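Eukaryotic translation initiation factor 4 gamma 5 (Trypanosoma cruzi, PDB 6OZU) probably acts as a scaffold in translation initiation, its MIF4G domain being the kind of helical module that in relatives docks the RNA helicase eIF4A. Local coordinates at residues A[51-56]-A[64-69]; A[159-164]-A[169-174]. All coordinates share one frame; numbering follows the deposited sequence.

Contact 1 (A[51-56]-A[64-69]); sequences FNKSIQ and PYYVKL
With CG anti to the backbone N (chi1 -179°) and its chain bent at each of the next three torsions, Lys-53 reaches Tyr-66 and curls its ammonium round to the phenol. Tyr-66 holds its ring beside its own backbone N (chi1 -59°), a setting that carries the hydroxyl across to the lysine. The two side chains cross at about a right angle. NZ of Lys-53 donates a hydrogen bond of 2.8 Å to OH of Tyr-66, while higher up the chain CG of Lys-53 packs obliquely on the ring, 3.6 Å from CE2 of Tyr-66. At the root of the ring, OG of Ser-54 rests 3.5 Å from CD2 of Tyr-66, an oblique packing contact; its hydrogen bond goes to the carbonyl of Ile-50, one turn back in the chain.

The contact joins the end of helix 40-53 to the early turns of helix 63-76, successive helices of the all-helical MIF4G domain. A type I turn from Lys-53 to Gln-56 starts the connection between them. Within that connection, Asp-59 OD1 receives a weak hydrogen bond from the phenol and forms a long, weak ion pair with Lys-53 NZ, so the carboxylate probably helps to offset the lysine's charge. Val-18 also touches Tyr-66, and Phe-138 of helix 118-144 packs against Ser-54.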
loop_
_atom_site.group_PDB
_atom_site.type_symbol
_atom_site.label_atom_id
_atom_site.label_comp_id
_atom_site.label_asym_id
_atom_site.label_seq_id
_atom_site.Cartn_x
_atom_site.Cartn_y
_atom_site.Cartn_z
ATOM N N PHE A 51 -5.924 8.507 -4.395
ATOM C CA PHE A 51 -5.424 8.022 -3.106
ATOM C C PHE A 51 -6.516 7.966 -1.999
ATOM O O PHE A 51 -6.493 7.036 -1.188
ATOM C CB PHE A 51 -4.188 8.806 -2.663
ATOM C CG PHE A 51 -2.872 8.225 -3.147
ATOM C CD1 PHE A 51 -2.597 8.112 -4.507
ATOM C CD2 PHE A 51 -1.891 7.838 -2.243
ATOM C CE1 PHE A 51 -1.390 7.567 -4.949
ATOM C CE2 PHE A 51 -0.671 7.318 -2.688
ATOM C CZ PHE A 51 -0.430 7.187 -4.035
ATOM N N ASN A 52 -7.494 8.910 -2.012
ATOM C CA ASN A 52 -8.607 8.909 -1.052
ATOM C C ASN A 52 -9.634 7.807 -1.363
ATOM O O ASN A 52 -10.049 7.068 -0.458
ATOM C CB ASN A 52 -9.263 10.279 -0.948
ATOM C CG ASN A 52 -8.457 11.312 -0.189
ATOM O OD1 ASN A 52 -7.488 10.998 0.519
ATOM N ND2 ASN A 52 -8.855 12.575 -0.305
ATOM N N LYS A 53 -9.983 7.654 -2.656
ATOM C CA LYS A 53 -10.894 6.613 -3.134
ATOM C C LYS A 53 -10.287 5.218 -2.863
ATOM O O LYS A 53 -11.017 4.270 -2.571
ATOM C CB LYS A 53 -11.217 6.841 -4.640
ATOM C CG LYS A 53 -12.193 5.847 -5.307
ATOM C CD LYS A 53 -13.674 5.986 -4.872
ATOM C CE LYS A 53 -14.646 6.098 -6.031
ATOM N NZ LYS A 53 -14.893 4.796 -6.707
ATOM N N SER A 54 -8.952 5.115 -2.909
ATOM C CA SER A 54 -8.232 3.868 -2.677
ATOM C C SER A 54 -8.162 3.418 -1.204
ATOM O O SER A 54 -7.885 2.238 -0.946
ATOM C CB SER A 54 -6.837 3.950 -3.277
ATOM O OG SER A 54 -6.902 4.069 -4.686
ATOM N N ILE A 55 -8.388 4.330 -0.236
ATOM C CA ILE A 55 -8.336 3.942 1.185
ATOM C C ILE A 55 -9.738 3.845 1.802
ATOM O O ILE A 55 -9.881 3.754 3.031
ATOM C CB ILE A 55 -7.364 4.774 2.045
ATOM C CG1 ILE A 55 -7.654 6.279 1.989
ATOM C CG2 ILE A 55 -5.935 4.449 1.674
ATOM C CD1 ILE A 55 -7.622 6.910 3.320
ATOM N N GLN A 56 -10.769 3.849 0.933
ATOM C CA GLN A 56 -12.157 3.650 1.321
ATOM C C GLN A 56 -12.332 2.129 1.463
ATOM O O GLN A 56 -11.918 1.391 0.549
ATOM C CB GLN A 56 -13.108 4.234 0.273
ATOM C CG GLN A 56 -13.209 5.755 0.288
ATOM C CD GLN A 56 -13.762 6.309 1.580
ATOM O OE1 GLN A 56 -13.035 6.534 2.562
ATOM N NE2 GLN A 56 -15.070 6.522 1.607
ATOM N N PRO A 64 -7.163 -2.394 -7.124
ATOM C CA PRO A 64 -6.098 -2.725 -8.096
ATOM C C PRO A 64 -6.274 -1.988 -9.423
ATOM O O PRO A 64 -5.281 -1.725 -10.095
ATOM C CB PRO A 64 -6.243 -4.238 -8.297
ATOM C CG PRO A 64 -7.018 -4.728 -7.141
ATOM C CD PRO A 64 -7.916 -3.606 -6.734
ATOM N N TYR A 65 -7.532 -1.641 -9.786
ATOM C CA TYR A 65 -7.830 -0.922 -11.027
ATOM C C TYR A 65 -7.438 0.541 -10.939
ATOM O O TYR A 65 -6.986 1.083 -11.940
ATOM C CB TYR A 65 -9.299 -1.084 -11.465
ATOM C CG TYR A 65 -9.689 -2.527 -11.670
ATOM C CD1 TYR A 65 -9.261 -3.233 -12.793
ATOM C CD2 TYR A 65 -10.442 -3.210 -10.716
ATOM C CE1 TYR A 65 -9.584 -4.578 -12.967
ATOM C CE2 TYR A 65 -10.777 -4.552 -10.881
ATOM C CZ TYR A 65 -10.352 -5.231 -12.012
ATOM O OH TYR A 65 -10.670 -6.556 -12.173
ATOM N N TYR A 66 -7.623 1.179 -9.752
ATOM C CA TYR A 66 -7.262 2.572 -9.478
ATOM C C TYR A 66 -5.761 2.694 -9.593
ATOM O O TYR A 66 -5.258 3.623 -10.234
ATOM C CB TYR A 66 -7.667 3.001 -8.054
ATOM C CG TYR A 66 -9.132 2.885 -7.722
ATOM C CD1 TYR A 66 -10.105 3.007 -8.710
ATOM C CD2 TYR A 66 -9.552 2.685 -6.414
ATOM C CE1 TYR A 66 -11.462 2.921 -8.404
ATOM C CE2 TYR A 66 -10.903 2.543 -6.103
ATOM C CZ TYR A 66 -11.856 2.683 -7.098
ATOM O OH TYR A 66 -13.190 2.574 -6.790
ATOM N N VAL A 67 -5.057 1.735 -8.967
ATOM C CA VAL A 67 -3.607 1.614 -8.932
ATOM C C VAL A 67 -3.071 1.345 -10.361
ATOM O O VAL A 67 -2.061 1.936 -10.740
ATOM C CB VAL A 67 -3.197 0.581 -7.843
ATOM C CG1 VAL A 67 -1.767 0.134 -7.989
ATOM C CG2 VAL A 67 -3.410 1.146 -6.444
ATOM N N LYS A 68 -3.803 0.554 -11.184
ATOM C CA LYS A 68 -3.442 0.282 -12.587
ATOM C C LYS A 68 -3.604 1.516 -13.500
ATOM O O LYS A 68 -2.947 1.593 -14.544
ATOM C CB LYS A 68 -4.220 -0.914 -13.140
ATOM C CG LYS A 68 -3.615 -2.251 -12.744
ATOM C CD LYS A 68 -4.459 -3.423 -13.223
ATOM C CE LYS A 68 -4.021 -4.716 -12.604
ATOM N NZ LYS A 68 -4.256 -4.735 -11.144
ATOM N N LEU A 69 -4.475 2.472 -13.098
ATOM C CA LEU A 69 -4.723 3.725 -13.818
ATOM C C LEU A 69 -3.564 4.680 -13.565
ATOM O O LEU A 69 -3.171 5.406 -14.471
ATOM C CB LEU A 69 -6.062 4.370 -13.401
ATOM C CG LEU A 69 -7.351 3.730 -13.943
ATOM C CD1 LEU A 69 -8.573 4.305 -13.255
ATOM C CD2 LEU A 69 -7.476 3.893 -15.464
#

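Contact 2 (A[159-164]-A[169-174]); sequences WLLYGT and RFPADY. With SO4 (sulfate ion), chain E; SO4 (sulfate ion), chain G; SO4 (sulfate ion), chain D.
Leu-161 and Pro-171 lie side by side and point the same way, with CD2 of Leu-161 3.7 Å from CG of Pro-171. The leucine holds CG opposite its carbonyl carbon (chi1 -60°), and CD2 is the branch that meets the proline. The ring also rests against the leucine's backbone, Pro-171 CB packing 3.5 Å from Leu-161 O. That oxygen is 3.4 Å from Pro-171 N, which has no hydrogen to share. Beside this apolar patch a water bridges the backbones, donating to Leu-160 O (2.7 Å) and accepting from Ala-172 N (3.2 Å).

The pair closes the short loop between helices 150-162 and 173-186 of the MIF4G domain. Gly-163, just past helix 150-162, breaks the helical path with a positive phi (91°), and Ala-172 is the N-cap of the second helix. Further out sit sulfates, probably from the crystallisation liquor. O2 of sulfate E accepts bonds from the backbone N of Arg-169 and of Phe-170. Sulfate G accepts one from Thr-164 OG1 and a weak one from the water. Pro-171 CD lies over the rim of one face of the Phe-170 ring, and Met-217 of helix 215-235 packs against Pro-171 and Tyr-162.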
loop_
_atom_site.group_PDB
_atom_site.type_symbol
_atom_site.label_atom_id
_atom_site.label_comp_id
_atom_site.label_asym_id
_atom_site.label_seq_id
_atom_site.Cartn_x
_atom_site.Cartn_y
_atom_site.Cartn_z
ATOM N N TRP A 159 6.587 -0.033 12.463
ATOM C CA TRP A 159 5.595 0.280 13.494
ATOM C C TRP A 159 4.490 -0.758 13.582
ATOM O O TRP A 159 3.972 -1.008 14.666
ATOM C CB TRP A 159 5.027 1.706 13.385
ATOM C CG TRP A 159 4.312 2.052 12.110
ATOM C CD1 TRP A 159 4.793 2.830 11.091
ATOM C CD2 TRP A 159 2.924 1.784 11.795
ATOM N NE1 TRP A 159 3.808 3.039 10.147
ATOM C CE2 TRP A 159 2.660 2.379 10.540
ATOM C CE3 TRP A 159 1.875 1.126 12.468
ATOM C CZ2 TRP A 159 1.401 2.293 9.926
ATOM C CZ3 TRP A 159 0.635 1.036 11.853
ATOM C CH2 TRP A 159 0.407 1.618 10.601
ATOM N N LEU A 160 4.155 -1.401 12.459
ATOM C CA LEU A 160 3.129 -2.445 12.418
ATOM C C LEU A 160 3.530 -3.657 13.258
ATOM O O LEU A 160 2.680 -4.205 13.965
ATOM C CB LEU A 160 2.869 -2.841 10.960
ATOM C CG LEU A 160 1.574 -3.576 10.637
ATOM C CD1 LEU A 160 0.376 -2.619 10.659
ATOM C CD2 LEU A 160 1.671 -4.232 9.284
ATOM N N LEU A 161 4.832 -4.057 13.205
ATOM C CA LEU A 161 5.356 -5.203 13.942
ATOM C C LEU A 161 6.000 -4.856 15.277
ATOM O O LEU A 161 5.787 -5.576 16.251
ATOM C CB LEU A 161 6.357 -5.991 13.084
ATOM C CG LEU A 161 5.865 -6.608 11.750
ATOM C CD1 LEU A 161 7.057 -7.125 10.953
ATOM C CD2 LEU A 161 4.847 -7.743 11.980
ATOM N N TYR A 162 6.832 -3.801 15.319
ATOM C CA TYR A 162 7.546 -3.382 16.531
ATOM C C TYR A 162 6.825 -2.327 17.360
ATOM O O TYR A 162 7.305 -1.997 18.440
ATOM C CB TYR A 162 8.974 -2.914 16.207
ATOM C CG TYR A 162 9.889 -3.990 15.650
ATOM C CD1 TYR A 162 10.503 -4.910 16.491
ATOM C CD2 TYR A 162 10.202 -4.035 14.294
ATOM C CE1 TYR A 162 11.389 -5.866 15.994
ATOM C CE2 TYR A 162 11.071 -4.997 13.782
ATOM C CZ TYR A 162 11.667 -5.907 14.639
ATOM O OH TYR A 162 12.513 -6.864 14.158
ATOM N N GLY A 163 5.682 -1.836 16.879
ATOM C CA GLY A 163 4.910 -0.814 17.566
ATOM C C GLY A 163 5.289 0.590 17.144
ATOM O O GLY A 163 6.388 0.816 16.617
ATOM N N THR A 164 4.382 1.544 17.382
ATOM C CA THR A 164 4.594 2.957 17.040
ATOM C C THR A 164 5.768 3.552 17.851
ATOM O O THR A 164 6.534 4.352 17.311
ATOM C CB THR A 164 3.273 3.757 17.124
ATOM O OG1 THR A 164 2.577 3.437 18.340
ATOM C CG2 THR A 164 2.352 3.472 15.929
ATOM N N ARG A 169 7.998 -6.614 21.713
ATOM C CA ARG A 169 8.726 -7.880 21.575
ATOM C C ARG A 169 8.146 -8.649 20.376
ATOM O O ARG A 169 8.895 -9.217 19.588
ATOM C CB ARG A 169 8.613 -8.719 22.859
ATOM C CG ARG A 169 9.460 -8.191 24.009
ATOM C CD ARG A 169 9.418 -9.098 25.224
ATOM N NE ARG A 169 10.413 -8.708 26.229
ATOM C CZ ARG A 169 11.657 -9.180 26.291
ATOM N NH1 ARG A 169 12.485 -8.762 27.240
ATOM N NH2 ARG A 169 12.083 -10.074 25.403
ATOM N N PHE A 170 6.810 -8.582 20.206
ATOM C CA PHE A 170 6.043 -9.243 19.161
ATOM C C PHE A 170 4.814 -8.389 18.795
ATOM O O PHE A 170 4.268 -7.737 19.688
ATOM C CB PHE A 170 5.605 -10.633 19.671
ATOM C CG PHE A 170 5.161 -11.597 18.604
ATOM C CD1 PHE A 170 6.066 -12.094 17.671
ATOM C CD2 PHE A 170 3.846 -12.028 18.542
ATOM C CE1 PHE A 170 5.656 -12.984 16.682
ATOM C CE2 PHE A 170 3.441 -12.936 17.557
ATOM C CZ PHE A 170 4.349 -13.410 16.636
ATOM N N PRO A 171 4.361 -8.369 17.508
ATOM C CA PRO A 171 3.195 -7.534 17.154
ATOM C C PRO A 171 1.879 -7.880 17.834
ATOM O O PRO A 171 1.645 -9.018 18.245
ATOM C CB PRO A 171 3.076 -7.690 15.633
ATOM C CG PRO A 171 3.819 -8.909 15.313
ATOM C CD PRO A 171 4.902 -9.056 16.315
ATOM N N ALA A 172 0.997 -6.872 17.913
ATOM C CA ALA A 172 -0.336 -6.976 18.480
ATOM C C ALA A 172 -1.170 -7.835 17.541
ATOM O O ALA A 172 -0.792 -8.009 16.376
ATOM C CB ALA A 172 -0.940 -5.592 18.613
ATOM N N ASP A 173 -2.301 -8.367 18.033
ATOM C CA ASP A 173 -3.164 -9.271 17.280
ATOM C C ASP A 173 -3.685 -8.726 15.943
ATOM O O ASP A 173 -3.498 -9.405 14.920
ATOM C CB ASP A 173 -4.319 -9.764 18.165
ATOM C CG ASP A 173 -3.858 -10.596 19.360
ATOM O OD1 ASP A 173 -3.036 -11.533 19.159
ATOM O OD2 ASP A 173 -4.308 -10.305 20.496
ATOM N N TYR A 174 -4.321 -7.522 15.930
ATOM C CA TYR A 174 -4.850 -6.966 14.669
ATOM C C TYR A 174 -3.733 -6.579 13.701
ATOM O O TYR A 174 -3.905 -6.711 12.491
ATOM C CB TYR A 174 -5.862 -5.826 14.889
ATOM C CG TYR A 174 -7.144 -6.283 15.566
ATOM C CD1 TYR A 174 -8.166 -6.895 14.837
ATOM C CD2 TYR A 174 -7.323 -6.130 16.938
ATOM C CE1 TYR A 174 -9.337 -7.334 15.462
ATOM C CE2 TYR A 174 -8.493 -6.556 17.571
ATOM C CZ TYR A 174 -9.497 -7.154 16.829
ATOM O OH TYR A 174 -10.636 -7.574 17.473
HETATM S S SO4 E . 4.747 -8.263 23.965
HETATM O O1 SO4 E . 4.008 -7.331 24.817
HETATM O O2 SO4 E . 5.336 -7.486 22.871
HETATM O O3 SO4 E . 5.786 -8.947 24.744
HETATM O O4 SO4 E . 3.841 -9.288 23.433
HETATM S S SO4 G . 1.485 -0.435 19.402
HETATM O O1 SO4 G . 2.767 -0.232 20.093
HETATM O O2 SO4 G . 0.975 0.848 18.914
HETATM O O3 SO4 G . 1.651 -1.346 18.262
HETATM O O4 SO4 G . 0.524 -1.009 20.345
HETATM S S SO4 D . 10.283 -13.258 23.477
HETATM O O1 SO4 D . 9.627 -12.135 24.155
HETATM O O2 SO4 D . 11.747 -13.120 23.523
HETATM O O3 SO4 D . 9.802 -13.295 22.090
HETATM O O4 SO4 D . 9.914 -14.488 24.168
HETATM O O HOH W 1 2.268 -4.181 16.656
#

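Contacts 1 and 2 follow each other along the chain and lie on opposite sides of its centre. Their own centres are about 26 Å apart, and their nearest atoms, about 11 Å apart, do not touch. Contact 1 joins two successive helices, contact 2 the last turn of helix 150-162 to the loop leading into helix 173-186. From contact centre to chain centre is about 10 Å for contact 1 and about 18 Å for contact 2. Helices 82-112 and 118-144 run past both: Phe-138 packs on residues of 51-56, whereas Gln-132 and Leu-126 meet Trp-159 and Tyr-174, respectively. The sulfates lie at contact 2, where Arg-215 and Arg-216 also hydrogen-bond to sulfate.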